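PDB 6XJJ: 2-oxoglutarate-dependent dioxygenase tropC from Talaromyces stipitatus, which uses a non-haem iron to carry out an oxidative step in the biosynthesis of fungal tropolones. Local coordinates for residues Lys117-Tyr122 against Cys141-Ala146; Ile220-Leu225 against Val314-Asn319; Cys248-Leu253 against Val282-Asp287. One frame throughout, in Å; residues are numbered along the deposited sequence.

Interaction 1 (Lys117-Tyr122 against Cys141-Ala146)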
loop_
_atom_site.group_PDB
_atom_site.type_symbol
_atom_site.label_atom_id
_atom_site.label_comp_id
_atom_site.label_asym_id
_atom_site.label_seq_id
_atom_site.Cartn_x
_atom_site.Cartn_y
_atom_site.Cartn_z
ATOM N N LYS A 117 19.002 -4.540 9.412
ATOM C CA LYS A 117 17.559 -4.696 9.484
ATOM C C LYS A 117 16.833 -3.869 8.429
ATOM O O LYS A 117 15.610 -3.706 8.511
ATOM C CB LYS A 117 17.069 -4.340 10.889
ATOM C CG LYS A 117 17.596 -5.290 11.953
ATOM C CD LYS A 117 17.215 -4.850 13.357
ATOM C CE LYS A 117 17.760 -5.815 14.404
ATOM N NZ LYS A 117 17.485 -5.360 15.800
ATOM N N SER A 118 17.555 -3.324 7.453
ATOM C CA SER A 118 16.918 -2.981 6.195
ATOM C C SER A 118 16.327 -4.248 5.617
ATOM O O SER A 118 17.044 -5.228 5.384
ATOM C CB SER A 118 17.913 -2.369 5.216
ATOM O OG SER A 118 18.406 -1.136 5.703
ATOM N N PHE A 119 15.019 -4.247 5.415
ATOM C CA PHE A 119 14.322 -5.419 4.909
ATOM C C PHE A 119 13.954 -5.067 3.470
ATOM O O PHE A 119 12.841 -4.628 3.170
ATOM C CB PHE A 119 13.095 -5.758 5.820
ATOM C CG PHE A 119 12.428 -7.061 5.500
ATOM C CD1 PHE A 119 12.951 -8.249 5.979
ATOM C CD2 PHE A 119 11.264 -7.102 4.750
ATOM C CE1 PHE A 119 12.338 -9.456 5.708
ATOM C CE2 PHE A 119 10.648 -8.309 4.470
ATOM C CZ PHE A 119 11.187 -9.488 4.952
ATOM N N ARG A 120 14.940 -5.220 2.583
ATOM C CA ARG A 120 14.866 -4.772 1.200
ATOM C C ARG A 120 15.317 -5.900 0.285
ATOM O O ARG A 120 16.220 -6.666 0.625
ATOM C CB ARG A 120 15.766 -3.558 0.947
ATOM C CG ARG A 120 15.519 -2.387 1.859
ATOM C CD ARG A 120 14.201 -1.682 1.593
ATOM N NE ARG A 120 14.046 -0.593 2.549
ATOM C CZ ARG A 120 14.593 0.609 2.412
ATOM N NH1 ARG A 120 15.324 0.895 1.344
ATOM N NH2 ARG A 120 14.408 1.527 3.347
ATOM N N GLY A 121 14.704 -5.977 -0.892
ATOM C CA GLY A 121 15.085 -6.968 -1.880
ATOM C C GLY A 121 13.982 -7.957 -2.203
ATOM O O GLY A 121 12.795 -7.627 -2.104
ATOM N N TYR A 122 14.360 -9.179 -2.575
ATOM C CA TYR A 122 13.419 -10.179 -3.057
ATOM C C TYR A 122 13.043 -11.160 -1.954
ATOM O O TYR A 122 13.896 -11.601 -1.179
ATOM C CB TYR A 122 14.012 -10.938 -4.245
ATOM C CG TYR A 122 13.176 -12.108 -4.698
ATOM C CD1 TYR A 122 11.973 -11.914 -5.365
ATOM C CD2 TYR A 122 13.602 -13.410 -4.479
ATOM C CE1 TYR A 122 11.214 -12.981 -5.777
ATOM C CE2 TYR A 122 12.848 -14.486 -4.892
ATOM C CZ TYR A 122 11.657 -14.263 -5.544
ATOM O OH TYR A 122 10.899 -15.318 -5.966
ATOM N N CYS A 141 7.294 -11.287 -3.790
ATOM C CA CYS A 141 7.373 -9.832 -3.647
ATOM C C CYS A 141 8.804 -9.303 -3.707
ATOM O O CYS A 141 9.774 -9.997 -3.389
ATOM C CB CYS A 141 6.714 -9.341 -2.343
ATOM S SG CYS A 141 7.388 -9.957 -0.775
ATOM N N PHE A 142 8.898 -8.030 -4.113
ATOM C CA PHE A 142 10.125 -7.235 -4.150
ATOM C C PHE A 142 9.881 -5.965 -3.348
ATOM O O PHE A 142 8.858 -5.299 -3.540
ATOM C CB PHE A 142 10.523 -6.897 -5.596
ATOM C CG PHE A 142 11.670 -5.914 -5.719
ATOM C CD1 PHE A 142 12.978 -6.304 -5.468
ATOM C CD2 PHE A 142 11.440 -4.609 -6.145
ATOM C CE1 PHE A 142 14.029 -5.399 -5.601
ATOM C CE2 PHE A 142 12.490 -3.704 -6.285
ATOM C CZ PHE A 142 13.782 -4.103 -6.011
ATOM N N ILE A 143 10.821 -5.623 -2.467
ATOM C CA ILE A 143 10.601 -4.633 -1.417
ATOM C C ILE A 143 11.573 -3.474 -1.604
ATOM O O ILE A 143 12.786 -3.687 -1.725
ATOM C CB ILE A 143 10.777 -5.258 -0.022
ATOM C CG1 ILE A 143 9.798 -6.421 0.147
ATOM C CG2 ILE A 143 10.530 -4.218 1.062
ATOM C CD1 ILE A 143 10.083 -7.315 1.340
ATOM N N THR A 144 11.042 -2.253 -1.616
ATOM C CA THR A 144 11.849 -1.042 -1.619
ATOM C C THR A 144 11.450 -0.149 -0.451
ATOM O O THR A 144 10.423 -0.351 0.201
ATOM C CB THR A 144 11.700 -0.260 -2.933
ATOM O OG1 THR A 144 10.320 0.053 -3.152
ATOM C CG2 THR A 144 12.234 -1.058 -4.100
ATOM N N GLY A 145 12.297 0.841 -0.192
ATOM C CA GLY A 145 11.988 1.916 0.728
ATOM C C GLY A 145 12.659 3.186 0.254
ATOM O O GLY A 145 13.125 3.237 -0.889
ATOM N N ALA A 146 12.706 4.222 1.089
ATOM C CA ALA A 146 13.412 5.437 0.702
ATOM C C ALA A 146 14.901 5.140 0.588
ATOM O O ALA A 146 15.461 4.388 1.390
ATOM C CB ALA A 146 13.166 6.560 1.713
#

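Interaction 2 (Ile220-Leu225 against Val314-Asn319)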
loop_
_atom_site.group_PDB
_atom_site.type_symbol
_atom_site.label_atom_id
_atom_site.label_comp_id
_atom_site.label_asym_id
_atom_site.label_seq_id
_atom_site.Cartn_x
_atom_site.Cartn_y
_atom_site.Cartn_z
ATOM N N ILE A 220 8.501 4.841 4.081
ATOM C CA ILE A 220 7.584 4.568 2.981
ATOM C C ILE A 220 8.066 3.376 2.166
ATOM O O ILE A 220 8.640 3.546 1.081
ATOM C CB ILE A 220 7.409 5.807 2.095
ATOM C CG1 ILE A 220 8.771 6.438 1.799
ATOM C CG2 ILE A 220 6.451 6.781 2.750
ATOM C CD1 ILE A 220 8.734 7.502 0.736
ATOM N N PRO A 221 7.837 2.161 2.637
ATOM C CA PRO A 221 8.081 0.999 1.788
ATOM C C PRO A 221 7.000 0.822 0.738
ATOM O O PRO A 221 5.848 1.236 0.894
ATOM C CB PRO A 221 8.083 -0.164 2.787
ATOM C CG PRO A 221 7.176 0.270 3.848
ATOM C CD PRO A 221 7.329 1.770 3.963
ATOM N N MET A 222 7.428 0.231 -0.367
ATOM C CA MET A 222 6.576 -0.217 -1.455
ATOM C C MET A 222 6.934 -1.661 -1.749
ATOM O O MET A 222 8.082 -2.065 -1.564
ATOM C CB MET A 222 6.797 0.615 -2.703
ATOM C CG MET A 222 5.794 0.355 -3.862
ATOM S SD MET A 222 6.209 1.156 -5.402
ATOM C CE MET A 222 6.043 2.825 -4.930
ATOM N N ARG A 223 5.952 -2.431 -2.223
ATOM C CA ARG A 223 6.193 -3.811 -2.627
ATOM C C ARG A 223 5.625 -4.051 -4.016
ATOM O O ARG A 223 4.491 -3.658 -4.308
ATOM C CB ARG A 223 5.590 -4.816 -1.634
ATOM C CG ARG A 223 6.184 -4.684 -0.246
ATOM C CD ARG A 223 5.973 -5.901 0.631
ATOM N NE ARG A 223 6.535 -5.692 1.963
ATOM C CZ ARG A 223 6.688 -6.650 2.867
ATOM N NH1 ARG A 223 6.371 -7.899 2.565
ATOM N NH2 ARG A 223 7.209 -6.371 4.053
ATOM N N LEU A 224 6.425 -4.687 -4.867
ATOM C CA LEU A 224 5.951 -5.217 -6.136
ATOM C C LEU A 224 5.532 -6.661 -5.896
ATOM O O LEU A 224 6.300 -7.445 -5.330
ATOM C CB LEU A 224 7.038 -5.146 -7.210
ATOM C CG LEU A 224 7.668 -3.776 -7.481
ATOM C CD1 LEU A 224 8.713 -3.889 -8.590
ATOM C CD2 LEU A 224 6.631 -2.702 -7.799
ATOM N N LEU A 225 4.321 -7.005 -6.316
ATOM C CA LEU A 225 3.678 -8.246 -5.908
ATOM C C LEU A 225 3.342 -9.097 -7.123
ATOM O O LEU A 225 2.860 -8.585 -8.141
ATOM C CB LEU A 225 2.409 -7.945 -5.107
ATOM C CG LEU A 225 2.649 -7.242 -3.766
ATOM C CD1 LEU A 225 1.374 -6.636 -3.202
ATOM C CD2 LEU A 225 3.215 -8.231 -2.773
ATOM N N VAL A 314 0.812 -3.403 -6.952
ATOM C CA VAL A 314 1.848 -2.573 -6.350
ATOM C C VAL A 314 1.266 -1.955 -5.090
ATOM O O VAL A 314 0.260 -1.236 -5.146
ATOM C CB VAL A 314 2.358 -1.490 -7.312
ATOM C CG1 VAL A 314 3.366 -0.594 -6.610
ATOM C CG2 VAL A 314 2.987 -2.134 -8.535
ATOM N N ALA A 315 1.892 -2.242 -3.960
ATOM C CA ALA A 315 1.412 -1.812 -2.658
ATOM C C ALA A 315 2.447 -0.862 -2.088
ATOM O O ALA A 315 3.623 -1.219 -1.973
ATOM C CB ALA A 315 1.194 -3.007 -1.726
ATOM N N PHE A 316 2.022 0.348 -1.765
ATOM C CA PHE A 316 2.879 1.321 -1.111
ATOM C C PHE A 316 2.259 1.685 0.223
ATOM O O PHE A 316 1.032 1.754 0.353
ATOM C CB PHE A 316 3.186 2.495 -2.115
ATOM C CG PHE A 316 3.652 3.823 -1.515
ATOM C CD1 PHE A 316 3.381 4.254 -0.227
ATOM C CD2 PHE A 316 4.724 4.437 -2.147
ATOM C CE1 PHE A 316 3.912 5.440 0.266
ATOM C CE2 PHE A 316 5.292 5.594 -1.637
ATOM C CZ PHE A 316 4.892 6.077 -0.427
ATOM N N PHE A 317 3.120 1.832 1.236
ATOM C CA PHE A 317 2.648 2.047 2.589
ATOM C C PHE A 317 3.384 3.223 3.198
ATOM O O PHE A 317 4.532 3.513 2.850
ATOM C CB PHE A 317 2.820 0.823 3.547
ATOM C CG PHE A 317 2.549 -0.526 2.918
ATOM C CD1 PHE A 317 3.166 -0.915 1.741
ATOM C CD2 PHE A 317 1.517 -1.317 3.401
ATOM C CE1 PHE A 317 2.890 -2.138 1.162
ATOM C CE2 PHE A 317 1.213 -2.521 2.799
ATOM C CZ PHE A 317 1.896 -2.925 1.681
ATOM N N LEU A 318 2.691 3.892 4.114
ATOM C CA LEU A 318 3.236 4.976 4.917
ATOM C C LEU A 318 3.147 4.552 6.377
ATOM O O LEU A 318 2.046 4.397 6.919
ATOM C CB LEU A 318 2.477 6.277 4.655
ATOM C CG LEU A 318 2.794 7.454 5.585
ATOM C CD1 LEU A 318 4.257 7.856 5.483
ATOM C CD2 LEU A 318 1.879 8.633 5.273
ATOM N N ASN A 319 4.302 4.353 7.004
ATOM C CA ASN A 319 4.379 3.945 8.400
ATOM C C ASN A 319 4.726 5.143 9.276
ATOM O O ASN A 319 5.161 6.191 8.795
ATOM C CB ASN A 319 5.428 2.841 8.582
ATOM C CG ASN A 319 5.041 1.549 7.897
ATOM O OD1 ASN A 319 3.860 1.237 7.747
ATOM N ND2 ASN A 319 6.039 0.807 7.439
#

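Interaction 3 (Cys248-Leu253 against Val282-Asp287)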
loop_
_atom_site.group_PDB
_atom_site.type_symbol
_atom_site.label_atom_id
_atom_site.label_comp_id
_atom_site.label_asym_id
_atom_site.label_seq_id
_atom_site.Cartn_x
_atom_site.Cartn_y
_atom_site.Cartn_z
ATOM N N CYS A 248 0.150 3.410 8.684
ATOM C CA CYS A 248 -0.859 4.459 8.689
ATOM C C CYS A 248 -1.768 4.386 7.469
ATOM O O CYS A 248 -2.982 4.198 7.612
ATOM C CB CYS A 248 -0.170 5.830 8.763
ATOM S SG CYS A 248 0.818 6.117 10.262
ATOM N N VAL A 249 -1.210 4.529 6.267
ATOM C CA VAL A 249 -1.979 4.542 5.028
ATOM C C VAL A 249 -1.317 3.578 4.053
ATOM O O VAL A 249 -0.087 3.489 3.999
ATOM C CB VAL A 249 -2.068 5.963 4.428
ATOM C CG1 VAL A 249 -2.849 5.953 3.107
ATOM C CG2 VAL A 249 -2.699 6.928 5.436
ATOM N N SER A 250 -2.133 2.828 3.311
ATOM C CA SER A 250 -1.639 1.962 2.250
ATOM C C SER A 250 -2.368 2.313 0.963
ATOM O O SER A 250 -3.567 2.610 0.982
ATOM C CB SER A 250 -1.835 0.476 2.578
ATOM O OG SER A 250 -1.158 0.113 3.773
ATOM N N ILE A 251 -1.640 2.279 -0.151
ATOM C CA ILE A 251 -2.180 2.638 -1.458
ATOM C C ILE A 251 -1.831 1.508 -2.415
ATOM O O ILE A 251 -0.646 1.242 -2.658
ATOM C CB ILE A 251 -1.616 3.965 -1.992
ATOM C CG1 ILE A 251 -1.748 5.073 -0.949
ATOM C CG2 ILE A 251 -2.382 4.349 -3.253
ATOM C CD1 ILE A 251 -1.035 6.355 -1.318
ATOM N N LEU A 252 -2.849 0.869 -2.979
ATOM C CA LEU A 252 -2.676 -0.337 -3.771
ATOM C C LEU A 252 -3.092 -0.061 -5.207
ATOM O O LEU A 252 -4.095 0.618 -5.451
ATOM C CB LEU A 252 -3.521 -1.487 -3.204
ATOM C CG LEU A 252 -3.498 -2.870 -3.860
ATOM C CD1 LEU A 252 -2.192 -3.598 -3.560
ATOM C CD2 LEU A 252 -4.713 -3.682 -3.418
ATOM N N LEU A 253 -2.324 -0.592 -6.152
ATOM C CA LEU A 253 -2.664 -0.549 -7.568
ATOM C C LEU A 253 -2.947 -1.969 -8.036
ATOM O O LEU A 253 -2.033 -2.800 -8.073
ATOM C CB LEU A 253 -1.527 0.066 -8.385
ATOM C CG LEU A 253 -1.684 0.053 -9.910
ATOM C CD1 LEU A 253 -2.883 0.879 -10.352
ATOM C CD2 LEU A 253 -0.413 0.541 -10.586
ATOM N N VAL A 282 -6.551 1.623 -4.389
ATOM C CA VAL A 282 -7.223 1.165 -3.175
ATOM C C VAL A 282 -6.491 1.738 -1.978
ATOM O O VAL A 282 -5.271 1.585 -1.848
ATOM C CB VAL A 282 -7.271 -0.368 -3.089
ATOM C CG1 VAL A 282 -7.891 -0.805 -1.766
ATOM C CG2 VAL A 282 -8.051 -0.953 -4.222
ATOM N N ILE A 283 -7.242 2.392 -1.103
ATOM C CA ILE A 283 -6.702 3.069 0.063
ATOM C C ILE A 283 -7.287 2.394 1.288
ATOM O O ILE A 283 -8.503 2.191 1.362
ATOM C CB ILE A 283 -7.063 4.563 0.060
ATOM C CG1 ILE A 283 -6.682 5.233 -1.265
ATOM C CG2 ILE A 283 -6.426 5.264 1.250
ATOM C CD1 ILE A 283 -5.232 5.181 -1.602
ATOM N N ASN A 284 -6.432 2.038 2.240
ATOM C CA ASN A 284 -6.917 1.563 3.526
ATOM C C ASN A 284 -6.057 2.098 4.658
ATOM O O ASN A 284 -4.893 2.465 4.476
ATOM C CB ASN A 284 -6.922 0.046 3.619
ATOM C CG ASN A 284 -5.562 -0.536 3.426
ATOM O OD1 ASN A 284 -4.810 -0.075 2.579
ATOM N ND2 ASN A 284 -5.168 -1.424 4.323
ATOM N N MET A 285 -6.646 2.087 5.844
ATOM C CA MET A 285 -5.996 2.531 7.063
ATOM C C MET A 285 -5.307 1.353 7.755
ATOM O O MET A 285 -5.738 0.201 7.642
ATOM C CB MET A 285 -7.032 3.144 8.000
ATOM C CG MET A 285 -7.888 4.249 7.365
ATOM S SD MET A 285 -7.004 5.777 6.953
ATOM C CE MET A 285 -6.582 5.521 5.223
ATOM N N GLY A 286 -4.230 1.660 8.479
ATOM C CA GLY A 286 -3.486 0.679 9.235
ATOM C C GLY A 286 -3.704 0.815 10.736
ATOM O O GLY A 286 -4.451 1.660 11.224
ATOM N N ASP A 287 -3.007 -0.054 11.474
ATOM C CA ASP A 287 -3.191 -0.124 12.921
ATOM C C ASP A 287 -2.687 1.138 13.618
ATOM O O ASP A 287 -3.303 1.613 14.580
ATOM C CB ASP A 287 -2.475 -1.358 13.469
ATOM C CG ASP A 287 -3.085 -2.651 12.971
ATOM O OD1 ASP A 287 -4.244 -2.621 12.510
ATOM O OD2 ASP A 287 -2.394 -3.692 13.017
#

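Interaction 1 (Lys117-Tyr122 against Cys141-Ala146)
Arg120 lays its guanidinium over the backbone of Gly145, whose CA sits over the centre of one face, 3.4 Å from Arg120 CZ. The chain reaches this place by bending at chi2 (-70°), which carries CD past the carbonyl carbon of Thr144. From there NH1 makes a weak hydrogen bond to Ala146 O, near the guanidinium plane; a stronger polar partner, Ser159 O, is held by NH2. Phe119 brings its ring against Ile143 CD1, the two side chains crossing at a slant, while the Phe119 carbonyl lies by Ile143 CG2.

Next along the chain the backbones pair as antiparallel strands. Gly121 and Ile143 form a hydrogen-bonded pair, with Gly121 N to Ile143 O at 3.1 Å and Ile143 N to Gly121 O at 2.8 Å. Tyr122 and Phe142 follow as a non-hydrogen-bonded pair, their side chains on one face of the sheet.

This is an edge-strand pairing within the N-terminal family region: the strand holding Gly121 and Tyr122 is the outermost on its side of the main sheet. Strand 222-227 flanks strand 139-144 on its other side, helix 103-107 packs on Tyr122, and Phe142 meets Phe98 of helix 85-99 and Phe174 of helix 171-204.

Interaction 2 (Ile220-Leu225 against Val314-Asn319)
Met222 and Phe316 interlock in an antiparallel strand pair of the main sheet of the double-stranded beta-helix (jelly-roll) fold, the core shared by iron- and 2-oxoglutarate-dependent dioxygenases. The methionine runs extended to SD and then turns at chi3 (-65°), which brings its methyl CE into the plane of the Phe316 ring, 3.5 Å from CD2 at the ring's edge. SD itself lies against Val314 CG1, so the Met222 chain fills the dip between Val314 and Phe316. Ile220 is the bump at the far end of the same ring: its CB and CG2 meet Phe316 CZ, and CG2 also touches Leu318 CD1. Toward the other end, Leu224 and Val314 run alongside each other, CD2 against CG2, and helices 85-99 and 171-204 pack over this face.

The opposite face is uneven: at Ala315 it dips to a methyl group, against which Leu225 CD1 rests at 3.9 Å. Pro221 turns its ring carbons CG and CD to Asn319 ND2, the two side chains roughly perpendicular. The Phe317 ring is the bump on this side, close to Asp245, an iron ligand, so the strand pair forms part of the wall near the metal.

Backbone bonds hold the register, among them Ala315 N to Arg223 O at 3.0 Å. Pro221 O accepts from Phe317 N at 2.8 Å and also lies in the plane of the Phe317 ring, at its edge, 3.5 Å from CD1.

Interaction 3 (Cys248-Leu253 against Val282-Asp287)
Ser250 and Asn284 face each other across two antiparallel strands of the jelly-roll (double-stranded beta-helix) core, on the side of the sheet that holds the iron.

Backbone hydrogen bonds form the ladder. Ser250 and Asn284 make one hydrogen-bonded pair, with Ser250 N to Asn284 O at 3.0 Å and the return bond from Asn284 N to Ser250 O slightly longer. Leu252 and Val282 make the next, including Leu252 N to Val282 O at 2.8 Å. Beyond the strands the ladder gains one further rung, Gly286 N to Cys248 O, in which the donor stands well above the carbonyl plane; Gly286 is also the N-cap residue of helix 287-292. On its other edge the first strand opens with a classic bulge, Cys248 and Val249 sharing Leu318 as their partner.

Apolar contacts occupy the face bearing Val249, Ile251, Ile283 and Met285. Ile251 and Ile283 lie side by side, and Ile283 CD1 settles against Ile251 CG2 and CG1. Met285 bends at chi2 and chi3, which returns its methyl CE to Val249 CG2 at 4.1 Å. Helix 171-204 covers the two isoleucines. On the other face Leu252 and Val282 run alongside each other, meeting through their CB atoms.

Polar side chains account for the link to the metal. Asn284 turns its CG over its own backbone, between N and C (chi1 59°), and its amide oxygen OD1 lies near Ser250 CB. The two residues form a second shell that would help fix the rotation of the carboxylate of Asp245, an iron ligand: Ser250 OG and Asn284 ND2 converge on the same oxygen, Asp245 OD2, each hydrogen-bonded to it.

Six neighbouring strands of one larger sheet carry the three interactions, in the order 121-123, 139-144, 222-227, 311-318, 249-253 and 281-285, each antiparallel to the next. Interactions 1 and 2 have centres 9 Å apart and join through Phe142 O and Leu224 N, a probable hydrogen bond; interactions 2 and 3 are equally spaced and join through Phe316 O and Ile251 N. Interactions 1 and 3, about 18 Å apart between centres, do not touch. Along the chain interaction 1 closes first, and interaction 3 is nested within the loop that interaction 2 closes. The sheet thus ties the N-terminal family region to the oxygenase core, whose strands approach the iron.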